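Local coordinates for fervidolysin (Fervidobacterium pennivorans, PDB 1R6V), which is a subtilisin-like serine protease that degrades keratin into peptides, allowing its bacterium to grow on native feathers, at residues A[45-50]-A[84-89]; A[407-412]-A[440-445]; A[556-561]-A[623-628]. The protein carries 1 engineered substitution. One frame throughout, in Å; residues are numbered along the deposited sequence.

Contact 1: A[45-50]-A[84-89]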
loop_
_atom_site.group_PDB
_atom_site.type_symbol
_atom_site.label_atom_id
_atom_site.label_comp_id
_atom_site.label_asym_id
_atom_site.label_seq_id
_atom_site.Cartn_x
_atom_site.Cartn_y
_atom_site.Cartn_z
ATOM N N ASP A 45 24.059 2.532 -3.878
ATOM C CA ASP A 45 25.326 1.967 -3.449
ATOM C C ASP A 45 25.869 2.660 -2.198
ATOM O O ASP A 45 26.622 2.054 -1.442
ATOM C CB ASP A 45 26.344 2.015 -4.591
ATOM C CG ASP A 45 25.926 1.152 -5.780
ATOM O OD1 ASP A 45 25.241 0.124 -5.565
ATOM O OD2 ASP A 45 26.297 1.495 -6.924
ATOM N N LYS A 46 25.480 3.918 -1.976
ATOM C CA LYS A 46 25.912 4.645 -0.787
ATOM C C LYS A 46 25.225 4.043 0.442
ATOM O O LYS A 46 25.800 4.012 1.527
ATOM C CB LYS A 46 25.571 6.130 -0.902
ATOM C CG LYS A 46 26.375 6.863 -1.963
ATOM C CD LYS A 46 25.981 8.328 -2.018
ATOM C CE LYS A 46 26.849 9.112 -3.003
ATOM N NZ LYS A 46 26.419 10.536 -3.061
ATOM N N ILE A 47 23.990 3.566 0.266
ATOM C CA ILE A 47 23.260 2.928 1.356
ATOM C C ILE A 47 23.845 1.537 1.613
ATOM O O ILE A 47 23.995 1.127 2.763
ATOM C CB ILE A 47 21.751 2.777 1.019
ATOM C CG1 ILE A 47 21.099 4.155 0.938
ATOM C CG2 ILE A 47 21.053 1.935 2.086
ATOM C CD1 ILE A 47 19.626 4.137 0.471
ATOM N N VAL A 48 24.170 0.807 0.547
ATOM C CA VAL A 48 24.727 -0.535 0.708
ATOM C C VAL A 48 26.012 -0.461 1.530
ATOM O O VAL A 48 26.207 -1.230 2.472
ATOM C CB VAL A 48 25.004 -1.198 -0.672
ATOM C CG1 VAL A 48 25.777 -2.500 -0.495
ATOM C CG2 VAL A 48 23.671 -1.488 -1.368
ATOM N N LYS A 49 26.870 0.485 1.191
ATOM C CA LYS A 49 28.113 0.634 1.930
ATOM C C LYS A 49 27.878 1.091 3.367
ATOM O O LYS A 49 28.523 0.596 4.294
ATOM C CB LYS A 49 29.031 1.613 1.209
ATOM C CG LYS A 49 29.381 1.153 -0.184
ATOM C CD LYS A 49 30.257 2.155 -0.885
ATOM C CE LYS A 49 30.453 1.781 -2.340
ATOM N NZ LYS A 49 31.207 2.855 -3.048
ATOM N N ALA A 50 26.948 2.021 3.563
ATOM C CA ALA A 50 26.676 2.523 4.908
ATOM C C ALA A 50 26.181 1.433 5.855
ATOM O O ALA A 50 26.504 1.437 7.042
ATOM C CB ALA A 50 25.670 3.670 4.849
ATOM N N LEU A 84 23.072 10.609 5.882
ATOM C CA LEU A 84 23.930 10.500 4.696
ATOM C C LEU A 84 23.756 11.589 3.650
ATOM O O LEU A 84 24.620 11.774 2.794
ATOM C CB LEU A 84 23.742 9.144 4.012
ATOM C CG LEU A 84 24.150 7.917 4.819
ATOM C CD1 LEU A 84 23.893 6.658 3.994
ATOM C CD2 LEU A 84 25.627 8.019 5.201
ATOM N N ALA A 85 22.634 12.296 3.696
ATOM C CA ALA A 85 22.398 13.370 2.743
ATOM C C ALA A 85 22.295 12.878 1.299
ATOM O O ALA A 85 22.880 13.468 0.389
ATOM C CB ALA A 85 23.509 14.412 2.857
ATOM N N LEU A 86 21.548 11.800 1.089
ATOM C CA LEU A 86 21.370 11.244 -0.246
ATOM C C LEU A 86 20.418 12.146 -1.032
ATOM O O LEU A 86 19.546 12.778 -0.449
ATOM C CB LEU A 86 20.788 9.835 -0.132
ATOM C CG LEU A 86 21.522 8.928 0.859
ATOM C CD1 LEU A 86 20.796 7.591 0.982
ATOM C CD2 LEU A 86 22.954 8.725 0.402
ATOM N N LYS A 87 20.575 12.221 -2.347
ATOM C CA LYS A 87 19.673 13.079 -3.112
ATOM C C LYS A 87 18.782 12.338 -4.115
ATOM O O LYS A 87 17.651 12.757 -4.382
ATOM C CB LYS A 87 20.463 14.169 -3.842
ATOM C CG LYS A 87 21.186 13.708 -5.098
ATOM C CD LYS A 87 22.321 12.751 -4.787
ATOM C CE LYS A 87 23.009 12.268 -6.074
ATOM N NZ LYS A 87 23.542 13.392 -6.912
ATOM N N GLY A 88 19.281 11.242 -4.666
ATOM C CA GLY A 88 18.490 10.509 -5.637
ATOM C C GLY A 88 17.788 9.278 -5.100
ATOM O O GLY A 88 17.656 8.290 -5.814
ATOM N N ILE A 89 17.345 9.337 -3.846
ATOM C CA ILE A 89 16.637 8.217 -3.221
ATOM C C ILE A 89 15.193 8.654 -2.970
ATOM O O ILE A 89 14.959 9.756 -2.470
ATOM C CB ILE A 89 17.295 7.823 -1.864
ATOM C CG1 ILE A 89 18.689 7.220 -2.093
ATOM C CG2 ILE A 89 16.424 6.820 -1.112
ATOM C CD1 ILE A 89 18.738 6.037 -3.030
#
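Leu-86 divides its two methyl groups between neighbouring residues of helix 41-51, CD1 going to Ile-47 and CD2 to Lys-46. The isoleucine side is the tighter: Leu-86 CD1 presses on Ile-47 CG1 at 3.4 Å, closer than carbons normally pack. The two side chains cross at about a right angle, so the leucine methyl lies across the branch and also touches its end. Ile-47 starts out flanking the loop; with CG1 anti to the carbonyl carbon (chi1 -67°), its longer arm swings over to 84-89, where Ile-47 CD1 meets Ile-89 CD1 tip to tip at 4.1 Å. A branched apolar residue serves well here, since the longer arm carries CG1 and CD1 to the loop while the side chain can also pack inward on strand 33-38. Lys-46 is at the solvent edge, and its extended chain slides past Leu-86 in the opposite direction, with Lys-46 CD 3.9 Å from Leu-86 CD2. A lysine suits such an edge because its methylenes can cover a leucine while the ammonium remains outside, here in a salt bridge with Glu-43. One turn on, Ala-50 is small enough to let Leu-84 approach the helix, CB to CD1 at 3.6 Å. In the propeptide domain, a helix-and-sheet unit as in subtilisin proregions, Ile-47 reaches Ile-34 and Val-36 of that strand, while Ile-81 of helix 74-81 touches both Ile-47 and Leu-86.

Contact 2: A[407-412]-A[440-445]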
loop_
_atom_site.group_PDB
_atom_site.type_symbol
_atom_site.label_atom_id
_atom_site.label_comp_id
_atom_site.label_asym_id
_atom_site.label_seq_id
_atom_site.Cartn_x
_atom_site.Cartn_y
_atom_site.Cartn_z
ATOM N N ARG A 407 -14.225 -1.664 -13.566
ATOM C CA ARG A 407 -14.814 -1.532 -12.249
ATOM C C ARG A 407 -16.170 -0.838 -12.322
ATOM O O ARG A 407 -17.126 -1.299 -11.709
ATOM C CB ARG A 407 -13.905 -0.758 -11.291
ATOM C CG ARG A 407 -14.499 -0.620 -9.885
ATOM C CD ARG A 407 -13.508 0.044 -8.933
ATOM N NE ARG A 407 -13.080 1.363 -9.399
ATOM C CZ ARG A 407 -13.838 2.454 -9.362
ATOM N NH1 ARG A 407 -15.074 2.394 -8.867
ATOM N NH2 ARG A 407 -13.362 3.600 -9.832
ATOM N N LYS A 408 -16.259 0.264 -13.068
ATOM C CA LYS A 408 -17.552 0.945 -13.137
ATOM C C LYS A 408 -18.628 0.098 -13.780
ATOM O O LYS A 408 -19.799 0.223 -13.431
ATOM C CB LYS A 408 -17.441 2.282 -13.883
ATOM C CG LYS A 408 -16.596 3.337 -13.167
ATOM C CD LYS A 408 -17.009 3.570 -11.692
ATOM C CE LYS A 408 -18.495 3.815 -11.521
ATOM N NZ LYS A 408 -18.817 4.068 -10.071
ATOM N N LEU A 409 -18.256 -0.750 -14.730
ATOM C CA LEU A 409 -19.243 -1.602 -15.384
ATOM C C LEU A 409 -19.816 -2.545 -14.338
ATOM O O LEU A 409 -21.029 -2.758 -14.266
ATOM C CB LEU A 409 -18.601 -2.405 -16.516
ATOM C CG LEU A 409 -19.529 -3.376 -17.267
ATOM C CD1 LEU A 409 -20.831 -2.673 -17.741
ATOM C CD2 LEU A 409 -18.777 -3.940 -18.452
ATOM N N LEU A 410 -18.940 -3.113 -13.514
ATOM C CA LEU A 410 -19.408 -4.011 -12.464
ATOM C C LEU A 410 -20.339 -3.319 -11.477
ATOM O O LEU A 410 -21.364 -3.878 -11.084
ATOM C CB LEU A 410 -18.227 -4.584 -11.676
ATOM C CG LEU A 410 -17.268 -5.482 -12.445
ATOM C CD1 LEU A 410 -16.197 -5.943 -11.487
ATOM C CD2 LEU A 410 -17.982 -6.635 -13.061
ATOM N N GLU A 411 -19.971 -2.111 -11.054
ATOM C CA GLU A 411 -20.766 -1.376 -10.085
ATOM C C GLU A 411 -22.089 -0.906 -10.679
ATOM O O GLU A 411 -23.118 -0.947 -10.006
ATOM C CB GLU A 411 -19.961 -0.196 -9.545
ATOM C CG GLU A 411 -18.752 -0.646 -8.699
ATOM C CD GLU A 411 -17.820 0.486 -8.318
ATOM O OE1 GLU A 411 -18.093 1.654 -8.682
ATOM O OE2 GLU A 411 -16.799 0.198 -7.652
ATOM N N ASN A 412 -22.062 -0.494 -11.944
ATOM C CA ASN A 412 -23.277 -0.029 -12.606
ATOM C C ASN A 412 -24.286 -1.139 -12.880
ATOM O O ASN A 412 -25.480 -0.855 -13.033
ATOM C CB ASN A 412 -22.941 0.664 -13.934
ATOM C CG ASN A 412 -22.219 1.982 -13.740
ATOM O OD1 ASN A 412 -22.209 2.546 -12.647
ATOM N ND2 ASN A 412 -21.620 2.489 -14.815
ATOM N N PRO A 440 -23.229 -1.304 -22.460
ATOM C CA PRO A 440 -21.893 -1.164 -23.032
ATOM C C PRO A 440 -20.881 -0.758 -21.956
ATOM O O PRO A 440 -21.233 -0.504 -20.809
ATOM C CB PRO A 440 -22.092 -0.064 -24.073
ATOM C CG PRO A 440 -23.086 0.830 -23.394
ATOM C CD PRO A 440 -24.093 -0.180 -22.862
ATOM N N LEU A 441 -19.622 -0.688 -22.347
ATOM C CA LEU A 441 -18.560 -0.286 -21.442
ATOM C C LEU A 441 -18.749 1.211 -21.160
ATOM O O LEU A 441 -18.901 2.008 -22.100
ATOM C CB LEU A 441 -17.231 -0.523 -22.135
ATOM C CG LEU A 441 -15.957 -0.435 -21.322
ATOM C CD1 LEU A 441 -15.903 -1.616 -20.330
ATOM C CD2 LEU A 441 -14.766 -0.491 -22.265
ATOM N N PRO A 442 -18.750 1.621 -19.876
ATOM C CA PRO A 442 -18.933 3.040 -19.546
ATOM C C PRO A 442 -17.874 3.966 -20.114
ATOM O O PRO A 442 -16.697 3.625 -20.150
ATOM C CB PRO A 442 -18.957 3.057 -18.016
ATOM C CG PRO A 442 -18.227 1.808 -17.635
ATOM C CD PRO A 442 -18.680 0.802 -18.648
ATOM N N THR A 443 -18.312 5.137 -20.567
ATOM C CA THR A 443 -17.406 6.126 -21.132
ATOM C C THR A 443 -17.157 7.242 -20.123
ATOM O O THR A 443 -16.298 8.094 -20.325
ATOM C CB THR A 443 -17.994 6.740 -22.419
ATOM O OG1 THR A 443 -19.246 7.361 -22.115
ATOM C CG2 THR A 443 -18.224 5.665 -23.466
ATOM N N GLN A 444 -17.913 7.229 -19.036
ATOM C CA GLN A 444 -17.756 8.222 -17.988
ATOM C C GLN A 444 -17.923 7.534 -16.643
ATOM O O GLN A 444 -18.394 6.393 -16.574
ATOM C CB GLN A 444 -18.799 9.332 -18.151
ATOM C CG GLN A 444 -18.500 10.251 -19.314
ATOM C CD GLN A 444 -19.517 11.364 -19.465
ATOM O OE1 GLN A 444 -19.800 12.111 -18.519
ATOM N NE2 GLN A 444 -20.072 11.488 -20.663
ATOM N N GLY A 445 -17.512 8.218 -15.581
ATOM C CA GLY A 445 -17.648 7.650 -14.251
ATOM C C GLY A 445 -16.323 7.438 -13.546
ATOM O O GLY A 445 -16.306 7.160 -12.353
HETATM O O HOH W 1 -18.555 7.084 -10.807
HETATM O O HOH W 2 -20.238 4.863 -15.065
#
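Lys-408, which packs on Pro-442 and Gly-445, shares the flat carboxylate of Glu-411 with the guanidinium of Arg-407. Arg-407 NH1 gives OE2 of Glu-411 a bond of 3.0 Å from the guanidinium edge and in its plane, arriving on the syn side of the carboxylate but 32° out of the carboxylate plane. Lys-408 NZ takes Glu-411 OE1 at 2.9 Å, nearly in line with the C-O bond. Bends at chi2 and chi3 (-52° and -51°) fold the lysine back to its own helix, laying CD 3.7 Å from Gly-445 O, and a water joins NZ to that carbonyl. With a methionine here, Glu-411 would probably lose the cation at OE1 and Gly-445 its water link to the helix. Gly-445 has a positive phi at which a side chain would crowd the preceding carbonyl oxygen, and its bare backbone lets the lysine lie close. Pro-442 offers a rigid apolar edge: its CD lies 3.9 Å from Leu-409 CB, the two side chains crossing at about a right angle. A second water bridges Asn-412 ND2 and Gln-444 O. Helix 403-413 thus seats the link between helix 433-438 and strand 446-455; Leu-410 meets helix 380-397, while Arg-407 salt-bridges Asp-494 of the first beta-sandwich domain, next to Ser-495, which bonds to Gly-445.

Contact 3: A[556-561]-A[623-628]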
loop_
_atom_site.group_PDB
_atom_site.type_symbol
_atom_site.label_atom_id
_atom_site.label_comp_id
_atom_site.label_asym_id
_atom_site.label_seq_id
_atom_site.Cartn_x
_atom_site.Cartn_y
_atom_site.Cartn_z
ATOM N N SER A 556 3.797 28.212 6.647
ATOM C CA SER A 556 3.999 28.146 8.089
ATOM C C SER A 556 4.583 29.452 8.616
ATOM O O SER A 556 4.994 30.323 7.848
ATOM C CB SER A 556 4.963 27.005 8.431
ATOM O OG SER A 556 6.170 27.149 7.701
ATOM N N THR A 557 4.611 29.569 9.936
ATOM C CA THR A 557 5.187 30.733 10.590
ATOM C C THR A 557 6.184 30.213 11.609
ATOM O O THR A 557 5.961 29.180 12.243
ATOM C CB THR A 557 4.123 31.594 11.308
ATOM O OG1 THR A 557 3.384 30.790 12.231
ATOM C CG2 THR A 557 3.176 32.208 10.289
ATOM N N LEU A 558 7.293 30.925 11.751
ATOM C CA LEU A 558 8.323 30.524 12.702
ATOM C C LEU A 558 9.050 31.745 13.214
ATOM O O LEU A 558 9.587 32.522 12.434
ATOM C CB LEU A 558 9.342 29.595 12.039
ATOM C CG LEU A 558 10.539 29.174 12.901
ATOM C CD1 LEU A 558 10.046 28.373 14.096
ATOM C CD2 LEU A 558 11.506 28.336 12.074
ATOM N N GLN A 559 9.055 31.911 14.530
ATOM C CA GLN A 559 9.760 33.025 15.146
ATOM C C GLN A 559 10.638 32.465 16.253
ATOM O O GLN A 559 10.297 31.458 16.865
ATOM C CB GLN A 559 8.773 34.040 15.738
ATOM C CG GLN A 559 7.897 34.753 14.699
ATOM C CD GLN A 559 6.948 35.761 15.328
ATOM O OE1 GLN A 559 6.231 35.443 16.281
ATOM N NE2 GLN A 559 6.932 36.983 14.793
ATOM N N VAL A 560 11.780 33.100 16.494
ATOM C CA VAL A 560 12.657 32.664 17.570
ATOM C C VAL A 560 13.151 33.883 18.347
ATOM O O VAL A 560 13.518 34.894 17.759
ATOM C CB VAL A 560 13.878 31.855 17.058
ATOM C CG1 VAL A 560 14.718 32.685 16.117
ATOM C CG2 VAL A 560 14.709 31.403 18.243
ATOM N N LYS A 561 13.132 33.778 19.673
ATOM C CA LYS A 561 13.586 34.861 20.550
ATOM C C LYS A 561 14.428 34.260 21.680
ATOM O O LYS A 561 14.014 33.293 22.304
ATOM C CB LYS A 561 12.372 35.592 21.140
ATOM C CG LYS A 561 12.692 36.645 22.199
ATOM C CD LYS A 561 11.412 37.326 22.689
ATOM C CE LYS A 561 11.682 38.301 23.835
ATOM N NZ LYS A 561 10.436 39.019 24.244
ATOM N N GLY A 623 15.767 30.204 24.921
ATOM C CA GLY A 623 14.916 31.034 24.088
ATOM C C GLY A 623 13.544 30.418 23.934
ATOM O O GLY A 623 13.223 29.423 24.586
ATOM N N THR A 624 12.729 31.017 23.077
ATOM C CA THR A 624 11.392 30.508 22.822
ATOM C C THR A 624 11.188 30.478 21.311
ATOM O O THR A 624 11.472 31.447 20.619
ATOM C CB THR A 624 10.318 31.433 23.470
ATOM O OG1 THR A 624 10.539 31.490 24.886
ATOM C CG2 THR A 624 8.905 30.915 23.196
ATOM N N VAL A 625 10.738 29.341 20.800
ATOM C CA VAL A 625 10.446 29.220 19.379
ATOM C C VAL A 625 8.928 29.262 19.304
ATOM O O VAL A 625 8.249 28.600 20.093
ATOM C CB VAL A 625 10.949 27.861 18.796
ATOM C CG1 VAL A 625 10.178 27.509 17.518
ATOM C CG2 VAL A 625 12.431 27.943 18.473
ATOM N N THR A 626 8.394 30.071 18.399
ATOM C CA THR A 626 6.952 30.130 18.211
ATOM C C THR A 626 6.767 29.540 16.819
ATOM O O THR A 626 7.121 30.150 15.817
ATOM C CB THR A 626 6.407 31.572 18.260
ATOM O OG1 THR A 626 6.742 32.167 19.522
ATOM C CG2 THR A 626 4.882 31.553 18.126
ATOM N N LEU A 627 6.227 28.331 16.784
ATOM C CA LEU A 627 6.036 27.602 15.537
ATOM C C LEU A 627 4.557 27.445 15.221
ATOM O O LEU A 627 3.845 26.745 15.929
ATOM C CB LEU A 627 6.681 26.229 15.687
ATOM C CG LEU A 627 6.575 25.248 14.522
ATOM C CD1 LEU A 627 7.210 25.842 13.249
ATOM C CD2 LEU A 627 7.290 23.976 14.950
ATOM N N ASN A 628 4.108 28.087 14.154
ATOM C CA ASN A 628 2.699 28.023 13.787
ATOM C C ASN A 628 1.808 28.401 14.973
ATOM O O ASN A 628 0.743 27.816 15.194
ATOM C CB ASN A 628 2.363 26.626 13.249
ATOM C CG ASN A 628 3.125 26.319 11.972
ATOM O OD1 ASN A 628 3.198 27.157 11.079
ATOM N ND2 ASN A 628 3.704 25.126 11.883
HETATM O O HOH W 3 4.612 31.247 14.719
HETATM O O HOH W 4 1.062 29.128 10.728
HETATM O O HOH W 5 12.942 33.302 25.462
#
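Five backbone hydrogen bonds and one to a side chain join Thr-557, Gln-559 and Lys-561 to Asn-628, Thr-626 and Thr-624. The four between Gln-559 and Thr-626 and between Lys-561 and Thr-624 are those of an antiparallel pair (171° between strand axes); Thr-626 N reaches Gln-559 O at 2.8 Å. Past the strand end the side chain of Asn-628 takes over the carbonyl's role: OD1 accepts Thr-557 N at 3.0 Å, the donor standing 32° off the side-chain carbonyl plane. Asparagine suits this place, since it tolerates the left-handed backbone conformation and its ND2 is also held, by Ala-531 O. A water further bridges OD1 to Thr-557 OG1. At the far end Gly-623 is fitting, because a side chain would collide with Lys-561 O. On the apolar face Leu-558 CD1 rests on Val-625 CG1 at 3.5 Å. The same Leu-558 CD1 lies 3.9 Å from Leu-627 CD1. The polar residues Gln-559 and Thr-626 line the other face, where Thr-626 OG1 is bonded to Asp-631. Strands 595-597 and 630-638 flank the pair within one sheet of the second beta-sandwich domain; the apolar face packs on Phe-607 of strand 604-610 and Ile-668 of strand 666-669, in the opposing sheet.

In the fold
Followed from the N terminus, the three contacts come in series: each closes before the next opens, and none nests in or crosses another. Contact 1 closes a loop of 33 residues inside the propeptide domain, holding helix 41-51 to the approach to strand 89-93. The catalytic domain follows, and near its end contact 2 closes 27 residues, fastening helix 403-413 to the connection that leads into the first beta-sandwich. Contact 3 spans 61 residues and joins two strands within the second sandwich. The contacts lie far apart, contacts 1 and 2 on opposite sides of the chain's centre and contacts 2 and 3 about 52 Å apart between centres.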